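Hypothetical protein TT1561 (PDB 1UF3) is of unknown function but binds calcium ions and, as a calcineurin-superfamily metallophosphoesterase relative, is probably a phosphoesterase. Local coordinates at residues Glu122-Glu125 with Leu129-Pro132; Ala111-Glu116 with Trp134-Arg139; Tyr68-Gln73 with Trp78-Glu83; Met158-His161 with Asn165-Gly168. One frame throughout, in Å; residues are numbered along the deposited sequence.

Contact 1: residues Glu122-Glu125 with Leu129-Pro132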
loop_
_atom_site.group_PDB
_atom_site.type_symbol
_atom_site.label_atom_id
_atom_site.label_comp_id
_atom_site.label_asym_id
_atom_site.label_seq_id
_atom_site.Cartn_x
_atom_site.Cartn_y
_atom_site.Cartn_z
ATOM N N GLU A 122 36.617 -36.395 4.847
ATOM C CA GLU A 122 35.368 -37.128 4.731
ATOM C C GLU A 122 34.196 -36.288 5.190
ATOM O O GLU A 122 34.296 -35.522 6.152
ATOM C CB GLU A 122 35.411 -38.408 5.573
ATOM C CG GLU A 122 36.204 -39.502 4.933
ATOM C CD GLU A 122 35.580 -39.934 3.637
ATOM O OE1 GLU A 122 36.327 -40.176 2.665
ATOM O OE2 GLU A 122 34.336 -40.034 3.602
ATOM N N PRO A 123 33.072 -36.397 4.481
ATOM C CA PRO A 123 31.889 -35.632 4.866
ATOM C C PRO A 123 31.420 -36.156 6.225
ATOM O O PRO A 123 31.624 -37.329 6.538
ATOM C CB PRO A 123 30.885 -35.963 3.761
ATOM C CG PRO A 123 31.755 -36.235 2.568
ATOM C CD PRO A 123 32.892 -37.046 3.167
ATOM N N GLU A 124 30.803 -35.287 7.016
ATOM C CA GLU A 124 30.265 -35.640 8.328
ATOM C C GLU A 124 28.989 -34.821 8.550
ATOM O O GLU A 124 28.963 -33.608 8.279
ATOM C CB GLU A 124 31.286 -35.301 9.419
ATOM C CG GLU A 124 30.803 -35.446 10.858
ATOM C CD GLU A 124 30.480 -36.879 11.223
ATOM O OE1 GLU A 124 31.141 -37.786 10.692
ATOM O OE2 GLU A 124 29.568 -37.094 12.044
ATOM N N GLU A 125 27.933 -35.467 9.041
ATOM C CA GLU A 125 26.677 -34.758 9.310
ATOM C C GLU A 125 26.051 -35.099 10.672
ATOM O O GLU A 125 24.965 -34.607 11.007
ATOM C CB GLU A 125 25.653 -35.034 8.193
ATOM C CG GLU A 125 26.111 -34.567 6.808
ATOM C CD GLU A 125 24.973 -34.563 5.804
ATOM O OE1 GLU A 125 24.432 -35.656 5.510
ATOM O OE2 GLU A 125 24.626 -33.458 5.315
ATOM N N LEU A 129 28.813 -30.705 11.012
ATOM C CA LEU A 129 28.479 -30.620 9.588
ATOM C C LEU A 129 29.777 -30.223 8.930
ATOM O O LEU A 129 30.258 -29.118 9.134
ATOM C CB LEU A 129 27.419 -29.554 9.294
ATOM C CG LEU A 129 26.061 -29.682 9.995
ATOM C CD1 LEU A 129 25.042 -28.729 9.339
ATOM C CD2 LEU A 129 25.576 -31.116 9.917
ATOM N N ARG A 130 30.344 -31.101 8.121
ATOM C CA ARG A 130 31.603 -30.778 7.475
ATOM C C ARG A 130 31.595 -31.381 6.095
ATOM O O ARG A 130 31.309 -32.572 5.934
ATOM C CB ARG A 130 32.787 -31.358 8.289
ATOM C CG ARG A 130 34.159 -31.052 7.707
ATOM C CD ARG A 130 35.317 -31.676 8.507
ATOM N NE ARG A 130 35.398 -33.125 8.334
ATOM C CZ ARG A 130 34.981 -34.028 9.225
ATOM N NH1 ARG A 130 34.446 -33.649 10.384
ATOM N NH2 ARG A 130 35.082 -35.324 8.947
ATOM N N TYR A 131 31.911 -30.579 5.090
ATOM C CA TYR A 131 31.938 -31.134 3.744
ATOM C C TYR A 131 33.200 -30.752 3.026
ATOM O O TYR A 131 33.667 -29.621 3.139
ATOM C CB TYR A 131 30.751 -30.636 2.889
ATOM C CG TYR A 131 29.397 -30.717 3.565
ATOM C CD1 TYR A 131 28.866 -29.622 4.244
ATOM C CD2 TYR A 131 28.645 -31.888 3.519
ATOM C CE1 TYR A 131 27.612 -29.695 4.856
ATOM C CE2 TYR A 131 27.393 -31.967 4.136
ATOM C CZ TYR A 131 26.893 -30.878 4.792
ATOM O OH TYR A 131 25.681 -30.974 5.413
ATOM N N PRO A 132 33.773 -31.695 2.279
ATOM C CA PRO A 132 34.992 -31.393 1.530
ATOM C C PRO A 132 34.600 -30.509 0.335
ATOM O O PRO A 132 33.474 -30.608 -0.179
ATOM C CB PRO A 132 35.494 -32.770 1.119
ATOM C CG PRO A 132 34.227 -33.593 1.038
ATOM C CD PRO A 132 33.454 -33.135 2.236
HETATM O O HOH W 1 36.091 -33.240 5.400
#
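E124 and R130 pair as the single antiparallel, hydrogen-bonded bridge of this contact: E124 N reaches R130 O at 3.0 Å, and R130 N returns to E124 O at 2.9 Å. The packed side is buried. There P123 CG meets P132 CD at 3.6 Å, the two rings crossing at about a right angle, while Y131 OH, also bonded to H98 NE2, donates to E125 OE2 over 2.7 Å. That oxygen lies in the plane of the tyrosine ring, at its edge, and accepts through its anti lone pair; the carboxylate is turned 72° from the ring. A serine in place of E125 would probably leave the Y131 hydroxyl with H98 but without its carboxylate acceptor, and strip a charge from the calcium site to which E125 belongs. The other side is looser and wetter. R130 bends at chi3 (72°), which lays its guanidinium over E124 CB, 3.7 Å from NH1; NH2 makes only a weak bond to E122 O, and a water joins R130 NE to that same carbonyl. Strand 130-132 runs beside strand 108-118 through backbone bonds to E116 and A118, helix 77-90 presents I77 to E125, L129 and Y131, and P132 occupies the N-cap position, immediately before helix 133-140.

Contact 2: residues Ala111-Glu116 with Trp134-Arg139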
loop_
_atom_site.group_PDB
_atom_site.type_symbol
_atom_site.label_atom_id
_atom_site.label_comp_id
_atom_site.label_asym_id
_atom_site.label_seq_id
_atom_site.Cartn_x
_atom_site.Cartn_y
_atom_site.Cartn_z
ATOM N N ALA A 111 21.187 -19.401 -3.137
ATOM C CA ALA A 111 21.640 -20.756 -2.881
ATOM C C ALA A 111 22.725 -20.759 -1.813
ATOM O O ALA A 111 23.328 -19.719 -1.510
ATOM C CB ALA A 111 22.187 -21.371 -4.147
ATOM N N GLY A 112 22.994 -21.934 -1.264
ATOM C CA GLY A 112 24.037 -22.001 -0.257
ATOM C C GLY A 112 24.593 -23.375 0.037
ATOM O O GLY A 112 24.117 -24.406 -0.464
ATOM N N VAL A 113 25.663 -23.365 0.823
ATOM C CA VAL A 113 26.291 -24.582 1.293
ATOM C C VAL A 113 26.760 -24.207 2.712
ATOM O O VAL A 113 27.697 -23.410 2.887
ATOM C CB VAL A 113 27.473 -25.013 0.429
ATOM C CG1 VAL A 113 28.074 -26.273 1.007
ATOM C CG2 VAL A 113 27.023 -25.281 -1.011
ATOM N N GLY A 114 26.047 -24.735 3.707
ATOM C CA GLY A 114 26.365 -24.470 5.097
ATOM C C GLY A 114 27.366 -25.478 5.651
ATOM O O GLY A 114 27.953 -26.251 4.903
ATOM N N GLY A 115 27.553 -25.473 6.967
ATOM C CA GLY A 115 28.505 -26.382 7.583
ATOM C C GLY A 115 29.916 -25.894 7.308
ATOM O O GLY A 115 30.114 -24.817 6.746
ATOM N N GLU A 116 30.909 -26.677 7.693
ATOM C CA GLU A 116 32.288 -26.290 7.431
ATOM C C GLU A 116 32.703 -26.813 6.078
ATOM O O GLU A 116 32.639 -28.008 5.851
ATOM C CB GLU A 116 33.227 -26.906 8.467
ATOM C CG GLU A 116 34.697 -26.565 8.237
ATOM C CD GLU A 116 35.631 -27.440 9.068
ATOM O OE1 GLU A 116 35.196 -27.952 10.120
ATOM O OE2 GLU A 116 36.801 -27.608 8.661
ATOM N N TRP A 134 34.922 -30.558 -2.848
ATOM C CA TRP A 134 34.258 -31.186 -3.989
ATOM C C TRP A 134 32.751 -31.364 -3.774
ATOM O O TRP A 134 31.984 -31.346 -4.743
ATOM C CB TRP A 134 34.882 -32.539 -4.350
ATOM C CG TRP A 134 34.617 -33.682 -3.386
ATOM C CD1 TRP A 134 35.393 -34.058 -2.319
ATOM C CD2 TRP A 134 33.498 -34.585 -3.402
ATOM N NE1 TRP A 134 34.824 -35.136 -1.670
ATOM C CE2 TRP A 134 33.663 -35.479 -2.312
ATOM C CE3 TRP A 134 32.370 -34.722 -4.224
ATOM C CZ2 TRP A 134 32.741 -36.496 -2.026
ATOM C CZ3 TRP A 134 31.448 -35.737 -3.935
ATOM C CH2 TRP A 134 31.643 -36.610 -2.844
ATOM N N VAL A 135 32.321 -31.528 -2.523
ATOM C CA VAL A 135 30.904 -31.699 -2.262
ATOM C C VAL A 135 30.211 -30.347 -2.426
ATOM O O VAL A 135 29.128 -30.267 -3.017
ATOM C CB VAL A 135 30.612 -32.273 -0.843
ATOM C CG1 VAL A 135 29.105 -32.106 -0.502
ATOM C CG2 VAL A 135 30.946 -33.758 -0.798
ATOM N N ALA A 136 30.839 -29.283 -1.930
ATOM C CA ALA A 136 30.250 -27.955 -2.051
ATOM C C ALA A 136 30.132 -27.578 -3.525
ATOM O O ALA A 136 29.120 -27.012 -3.943
ATOM C CB ALA A 136 31.090 -26.913 -1.310
ATOM N N GLU A 137 31.172 -27.892 -4.301
ATOM C CA GLU A 137 31.183 -27.592 -5.729
ATOM C C GLU A 137 30.123 -28.420 -6.450
ATOM O O GLU A 137 29.430 -27.923 -7.348
ATOM C CB GLU A 137 32.559 -27.886 -6.324
ATOM C CG GLU A 137 32.564 -27.999 -7.827
ATOM C CD GLU A 137 33.956 -28.293 -8.372
ATOM O OE1 GLU A 137 34.070 -28.710 -9.551
ATOM O OE2 GLU A 137 34.939 -28.097 -7.615
ATOM N N TYR A 138 29.999 -29.687 -6.062
ATOM C CA TYR A 138 28.999 -30.541 -6.677
ATOM C C TYR A 138 27.590 -29.980 -6.418
ATOM O O TYR A 138 26.725 -30.069 -7.283
ATOM C CB TYR A 138 29.107 -31.980 -6.140
ATOM C CG TYR A 138 28.238 -32.979 -6.895
ATOM C CD1 TYR A 138 28.676 -33.547 -8.089
ATOM C CD2 TYR A 138 26.959 -33.323 -6.427
ATOM C CE1 TYR A 138 27.878 -34.433 -8.806
ATOM C CE2 TYR A 138 26.143 -34.215 -7.145
ATOM C CZ TYR A 138 26.611 -34.762 -8.327
ATOM O OH TYR A 138 25.838 -35.657 -9.038
ATOM N N ARG A 139 27.355 -29.402 -5.238
ATOM C CA ARG A 139 26.041 -28.847 -4.931
ATOM C C ARG A 139 25.765 -27.640 -5.816
ATOM O O ARG A 139 24.672 -27.481 -6.342
ATOM C CB ARG A 139 25.922 -28.354 -3.474
ATOM C CG ARG A 139 26.118 -29.379 -2.365
ATOM C CD ARG A 139 25.324 -30.652 -2.576
ATOM N NE ARG A 139 25.514 -31.566 -1.454
ATOM C CZ ARG A 139 25.126 -32.842 -1.436
ATOM N NH1 ARG A 139 24.515 -33.386 -2.485
ATOM N NH2 ARG A 139 25.342 -33.580 -0.357
#
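V113 meets A136 and R139 through aliphatic atoms, and the flat groups of helix 133-140 are turned to other partners. One face of the W134 indole carries V135 CG2 of its own helix, 3.4 Å above the ring plane and offset toward the rim, and R82 of the second subunit also packs against this tryptophan. The Y138 ring places its hydroxyl among groups of that same neighbouring chain, bonding to its N96 and E88. The guanidinium of R139 is directed to E99, with which NH2 forms a salt bridge.

What crosses between strand and helix is therefore the branched end of one valine. CG1 of V113, anti to the backbone N (chi1 179°), reaches A136 CB at 3.9 Å and A136 CA at 4.1 Å. This rotation sends the other branch along the helix by one turn: V113 CG2 lies 4.1 Å from R139 CB and 4.0 Å from A136 O. The methyl pair thus straddles two positions three residues apart on the same helical face. The contact is small, 115 Å² in all, and V113 supplies about half of it. R139 touches the valine with CB alone; beyond it the chain bends at chi2 (-48°) and carries the guanidinium away to E99, a residue of a calcium site, with a calcium ion about 4 Å from the R139 side chain.

V113 CA and A136 CA approach to 6.2 Å, a close spacing permitted by the small alanine. Here helix 133-140 packs on an inner strand of one sheet, as in the layered alpha/beta sandwich of metallophosphoesterases, where helices cover the outer faces of two sheets.

Contact 3: residues Tyr68-Gln73 with Trp78-Glu83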
loop_
_atom_site.group_PDB
_atom_site.type_symbol
_atom_site.label_atom_id
_atom_site.label_comp_id
_atom_site.label_asym_id
_atom_site.label_seq_id
_atom_site.Cartn_x
_atom_site.Cartn_y
_atom_site.Cartn_z
ATOM N N TYR A 68 18.448 -19.245 4.873
ATOM C CA TYR A 68 19.446 -19.566 5.873
ATOM C C TYR A 68 20.172 -20.855 5.553
ATOM O O TYR A 68 19.701 -21.666 4.734
ATOM C CB TYR A 68 18.797 -19.634 7.286
ATOM C CG TYR A 68 17.387 -20.217 7.329
ATOM C CD1 TYR A 68 16.260 -19.385 7.424
ATOM C CD2 TYR A 68 17.175 -21.594 7.216
ATOM C CE1 TYR A 68 14.934 -19.926 7.395
ATOM C CE2 TYR A 68 15.865 -22.141 7.181
ATOM C CZ TYR A 68 14.762 -21.300 7.263
ATOM O OH TYR A 68 13.498 -21.839 7.125
ATOM N N VAL A 69 21.363 -21.007 6.136
ATOM C CA VAL A 69 22.142 -22.229 5.985
ATOM C C VAL A 69 22.637 -22.562 7.403
ATOM O O VAL A 69 22.783 -21.680 8.260
ATOM C CB VAL A 69 23.334 -22.084 5.012
ATOM C CG1 VAL A 69 22.832 -21.674 3.638
ATOM C CG2 VAL A 69 24.340 -21.091 5.546
ATOM N N PRO A 70 22.868 -23.844 7.674
ATOM C CA PRO A 70 23.330 -24.241 9.006
ATOM C C PRO A 70 24.841 -24.049 9.173
ATOM O O PRO A 70 25.573 -23.866 8.185
ATOM C CB PRO A 70 22.917 -25.702 9.067
ATOM C CG PRO A 70 23.210 -26.163 7.645
ATOM C CD PRO A 70 22.715 -25.016 6.781
ATOM N N GLY A 71 25.298 -24.082 10.424
ATOM C CA GLY A 71 26.721 -23.942 10.703
ATOM C C GLY A 71 27.350 -25.281 11.052
ATOM O O GLY A 71 26.665 -26.314 11.054
ATOM N N PRO A 72 28.659 -25.308 11.354
ATOM C CA PRO A 72 29.325 -26.571 11.697
ATOM C C PRO A 72 28.733 -27.279 12.931
ATOM O O PRO A 72 28.825 -28.483 13.048
ATOM C CB PRO A 72 30.791 -26.150 11.910
ATOM C CG PRO A 72 30.908 -24.878 11.050
ATOM C CD PRO A 72 29.614 -24.186 11.332
ATOM N N GLN A 73 28.116 -26.533 13.832
ATOM C CA GLN A 73 27.527 -27.127 15.029
ATOM C C GLN A 73 26.027 -27.543 14.966
ATOM O O GLN A 73 25.493 -28.107 15.928
ATOM C CB GLN A 73 27.743 -26.177 16.208
ATOM C CG GLN A 73 29.190 -26.114 16.693
ATOM C CD GLN A 73 29.334 -25.257 17.938
ATOM O OE1 GLN A 73 28.595 -25.438 18.903
ATOM N NE2 GLN A 73 30.277 -24.313 17.919
ATOM N N TRP A 78 19.802 -33.858 10.245
ATOM C CA TRP A 78 18.377 -34.142 10.180
ATOM C C TRP A 78 17.479 -33.414 11.157
ATOM O O TRP A 78 16.279 -33.266 10.883
ATOM C CB TRP A 78 18.156 -35.658 10.266
ATOM C CG TRP A 78 18.990 -36.430 9.257
ATOM C CD1 TRP A 78 19.959 -37.345 9.537
ATOM C CD2 TRP A 78 18.897 -36.378 7.815
ATOM N NE1 TRP A 78 20.474 -37.865 8.375
ATOM C CE2 TRP A 78 19.842 -37.291 7.304
ATOM C CE3 TRP A 78 18.101 -35.652 6.916
ATOM C CZ2 TRP A 78 20.025 -37.506 5.929
ATOM C CZ3 TRP A 78 18.280 -35.865 5.533
ATOM C CH2 TRP A 78 19.236 -36.785 5.060
ATOM N N GLU A 79 18.023 -32.952 12.284
ATOM C CA GLU A 79 17.200 -32.215 13.243
ATOM C C GLU A 79 16.932 -30.810 12.707
ATOM O O GLU A 79 15.782 -30.331 12.700
ATOM C CB GLU A 79 17.878 -32.129 14.620
ATOM C CG GLU A 79 18.103 -33.499 15.254
ATOM C CD GLU A 79 18.274 -33.458 16.778
ATOM O OE1 GLU A 79 18.216 -34.548 17.373
ATOM O OE2 GLU A 79 18.459 -32.369 17.377
ATOM N N TYR A 80 18.001 -30.140 12.286
ATOM C CA TYR A 80 17.879 -28.808 11.685
ATOM C C TYR A 80 16.927 -28.961 10.482
ATOM O O TYR A 80 15.949 -28.230 10.364
ATOM C CB TYR A 80 19.260 -28.317 11.193
ATOM C CG TYR A 80 19.251 -27.281 10.046
ATOM C CD1 TYR A 80 19.057 -25.921 10.305
ATOM C CD2 TYR A 80 19.453 -27.672 8.720
ATOM C CE1 TYR A 80 19.070 -24.969 9.272
ATOM C CE2 TYR A 80 19.471 -26.721 7.671
ATOM C CZ TYR A 80 19.283 -25.376 7.957
ATOM O OH TYR A 80 19.342 -24.417 6.951
ATOM N N LEU A 81 17.208 -29.937 9.622
ATOM C CA LEU A 81 16.406 -30.155 8.416
ATOM C C LEU A 81 14.909 -30.415 8.660
ATOM O O LEU A 81 14.051 -29.875 7.944
ATOM C CB LEU A 81 16.985 -31.304 7.587
ATOM C CG LEU A 81 16.538 -31.306 6.110
ATOM C CD1 LEU A 81 17.177 -30.088 5.404
ATOM C CD2 LEU A 81 16.958 -32.589 5.395
ATOM N N ARG A 82 14.580 -31.224 9.662
ATOM C CA ARG A 82 13.175 -31.513 9.918
ATOM C C ARG A 82 12.387 -30.323 10.386
ATOM O O ARG A 82 11.237 -30.116 9.960
ATOM C CB ARG A 82 12.999 -32.627 10.944
ATOM C CG ARG A 82 11.527 -33.080 11.032
ATOM C CD ARG A 82 11.409 -34.552 11.377
ATOM N NE ARG A 82 10.060 -35.045 11.104
ATOM C CZ ARG A 82 9.606 -36.239 11.471
ATOM N NH1 ARG A 82 10.386 -37.083 12.136
ATOM N NH2 ARG A 82 8.369 -36.594 11.161
ATOM N N GLU A 83 12.992 -29.550 11.283
ATOM C CA GLU A 83 12.340 -28.382 11.827
ATOM C C GLU A 83 12.234 -27.262 10.787
ATOM O O GLU A 83 11.320 -26.436 10.858
ATOM C CB GLU A 83 13.076 -27.904 13.088
ATOM C CG GLU A 83 13.019 -28.924 14.236
ATOM C CD GLU A 83 11.586 -29.258 14.639
ATOM O OE1 GLU A 83 11.340 -30.401 15.084
ATOM O OE2 GLU A 83 10.703 -28.379 14.525
#
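The Y80 hydroxyl is the polar atom on which this contact converges. It is hydrogen-bonded to N96 OD1 on the neighbouring strand 94-96, while atoms of segment 68-73 surround it by packing: P70 CD lies 3.4 Å from Y80 OH, and Y68 CD2 lies 3.6 Å from it. The hydroxyl sits at the edge of the Y68 ring, in the plane of that ring.

P70 lies over one face of the Y80 ring. P70 CB stands 3.7 Å from the centroid of the Y80 ring and only 7° off its normal, which is the geometry of a CH-pi contact over the ring centre. CG and CD of P70 extend toward the hydroxyl end of the ring, CG to Y80 CE2 at 3.8 Å and CD to Y80 CZ at 3.6 Å. Y80 brings its ring here because CG is swung anti to the backbone N (chi1 155°), carrying the ring off helix 77-90 and across the start of the loop that follows strand 66-69. Y68 OH is held separately, by E88 further along the helix.

A leucine at Y80 is likely to leave N96 OD1 without its hydroxyl partner and P70 without the flat surface on which it rests.

All four touching residues are buried, and the segments belong to the beta-alpha-beta unit of strand 66-69, helix 77-90 and strand 94-96. The chemistry divides along one ring: the face of Y80 holds the proline by CH-pi and apolar packing, while its buried hydroxyl is satisfied by an asparagine on the next, parallel strand, which ties all three elements of the crossover together.

Contact 4: residues Met158-His161 with Asn165-Gly168; sequences MPYH and NEQG
Y160 and E166 both hold CG anti to the backbone N (chi1 164° and 172°), and a bend at chi2 of E166 (75°) then sets its carboxylate alongside the tyrosine, the two side chains pointing the same way. Y160 OH donates to E166 OE2 at 3.2 Å, meeting it from above the carboxylate plane. The ring edge also faces E166 O, 3.2 Å from Y160 CE1 and in the ring plane. Between the backbones, H161 and N165 form one antiparallel hydrogen-bonded pair: N165 N to H161 O is 2.8 Å, and H161 N to N165 O is 3.2 Å. N165 then starts a type I beta turn that ends at G168, whose N also bonds to N165 O; the two donors reach this oxygen from opposite faces of its plane. The N165 side chain adds an Asx turn, its OD1 accepting from Q167 N at 2.7 Å. G168 CA comes within 3.6 Å of Y160 CA, a spacing at which a CB on the glycine would clash with P159 O. On the remaining flank, selenomethionine M158 lays its CE against N165 CB at 3.6 Å, while P159 turns away to pack on helix 170-179 and strand 183-186.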
loop_
_atom_site.group_PDB
_atom_site.type_symbol
_atom_site.label_atom_id
_atom_site.label_comp_id
_atom_site.label_asym_id
_atom_site.label_seq_id
_atom_site.Cartn_x
_atom_site.Cartn_y
_atom_site.Cartn_z
HETATM N N MSE A 158 34.333 -18.793 5.423
HETATM C CA MSE A 158 34.833 -17.588 4.757
HETATM C C MSE A 158 35.819 -17.895 3.647
HETATM O O MSE A 158 36.620 -18.823 3.753
HETATM C CB MSE A 158 35.554 -16.688 5.748
HETATM C CG MSE A 158 34.690 -15.925 6.681
HETATM SE SE MSE A 158 35.690 -14.389 7.317
HETATM C CE MSE A 158 36.069 -13.572 5.615
ATOM N N PRO A 159 35.784 -17.109 2.562
ATOM C CA PRO A 159 36.726 -17.350 1.466
ATOM C C PRO A 159 38.067 -16.680 1.793
ATOM O O PRO A 159 38.133 -15.749 2.592
ATOM C CB PRO A 159 36.046 -16.687 0.278
ATOM C CG PRO A 159 35.391 -15.501 0.923
ATOM C CD PRO A 159 34.778 -16.108 2.168
ATOM N N TYR A 160 39.137 -17.177 1.196
ATOM C CA TYR A 160 40.444 -16.583 1.409
ATOM C C TYR A 160 40.394 -15.232 0.718
ATOM O O TYR A 160 39.994 -15.154 -0.449
ATOM C CB TYR A 160 41.513 -17.423 0.746
ATOM C CG TYR A 160 42.803 -16.669 0.594
ATOM C CD1 TYR A 160 43.684 -16.552 1.668
ATOM C CD2 TYR A 160 43.145 -16.070 -0.621
ATOM C CE1 TYR A 160 44.889 -15.863 1.543
ATOM C CE2 TYR A 160 44.352 -15.370 -0.764
ATOM C CZ TYR A 160 45.222 -15.274 0.329
ATOM O OH TYR A 160 46.423 -14.605 0.219
ATOM N N HIS A 161 40.801 -14.183 1.427
ATOM C CA HIS A 161 40.788 -12.824 0.893
ATOM C C HIS A 161 41.726 -11.982 1.747
ATOM O O HIS A 161 41.490 -11.800 2.945
ATOM C CB HIS A 161 39.371 -12.236 0.966
ATOM C CG HIS A 161 39.217 -10.921 0.263
ATOM N ND1 HIS A 161 39.716 -9.741 0.767
ATOM C CD2 HIS A 161 38.642 -10.608 -0.923
ATOM C CE1 HIS A 161 39.459 -8.757 -0.076
ATOM N NE2 HIS A 161 38.809 -9.256 -1.111
ATOM N N ASN A 165 40.056 -12.148 5.311
ATOM C CA ASN A 165 40.621 -13.225 6.117
ATOM C C ASN A 165 41.701 -13.999 5.367
ATOM O O ASN A 165 41.408 -14.878 4.541
ATOM C CB ASN A 165 39.514 -14.191 6.566
ATOM C CG ASN A 165 40.032 -15.297 7.481
ATOM O OD1 ASN A 165 41.241 -15.499 7.621
ATOM N ND2 ASN A 165 39.114 -16.028 8.096
ATOM N N GLU A 166 42.948 -13.662 5.697
ATOM C CA GLU A 166 44.162 -14.246 5.133
ATOM C C GLU A 166 44.236 -15.755 5.364
ATOM O O GLU A 166 45.008 -16.456 4.707
ATOM C CB GLU A 166 45.380 -13.546 5.776
ATOM C CG GLU A 166 46.749 -14.133 5.453
ATOM C CD GLU A 166 47.228 -13.789 4.053
ATOM O OE1 GLU A 166 47.373 -12.581 3.747
ATOM O OE2 GLU A 166 47.468 -14.730 3.258
ATOM N N GLN A 167 43.434 -16.251 6.304
ATOM C CA GLN A 167 43.405 -17.687 6.612
ATOM C C GLN A 167 42.100 -18.334 6.120
ATOM O O GLN A 167 41.725 -19.429 6.557
ATOM C CB GLN A 167 43.560 -17.918 8.125
ATOM C CG GLN A 167 44.852 -17.339 8.739
ATOM C CD GLN A 167 46.124 -17.774 8.000
ATOM O OE1 GLN A 167 46.423 -18.967 7.888
ATOM N NE2 GLN A 167 46.873 -16.799 7.493
ATOM N N GLY A 168 41.417 -17.647 5.205
ATOM C CA GLY A 168 40.170 -18.161 4.663
ATOM C C GLY A 168 40.395 -19.287 3.674
ATOM O O GLY A 168 41.528 -19.599 3.307
#

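Along the chain contact 3 comes first; contact 2 then encloses contact 1, and contact 4 follows both. The first three touch one another, with centres 10 to 14 Å apart. Strand 108-118 of contact 2 pairs with strand 130-132 of contact 1, the latter leading straight into helix 133-140. G115 N lies 2.8 Å from P70 O and L129 N 3.0 Å from P72 O, probable hydrogen bonds that attach contact 3, which belongs to the other sheet. This cluster holds or adjoins calcium-site residues and meets the second subunit, so it joins both sheets, metal sites and interface. Contact 4, centred 17 to 24 Å from the others, touches none of them and shapes a surface loop before helix 170-179.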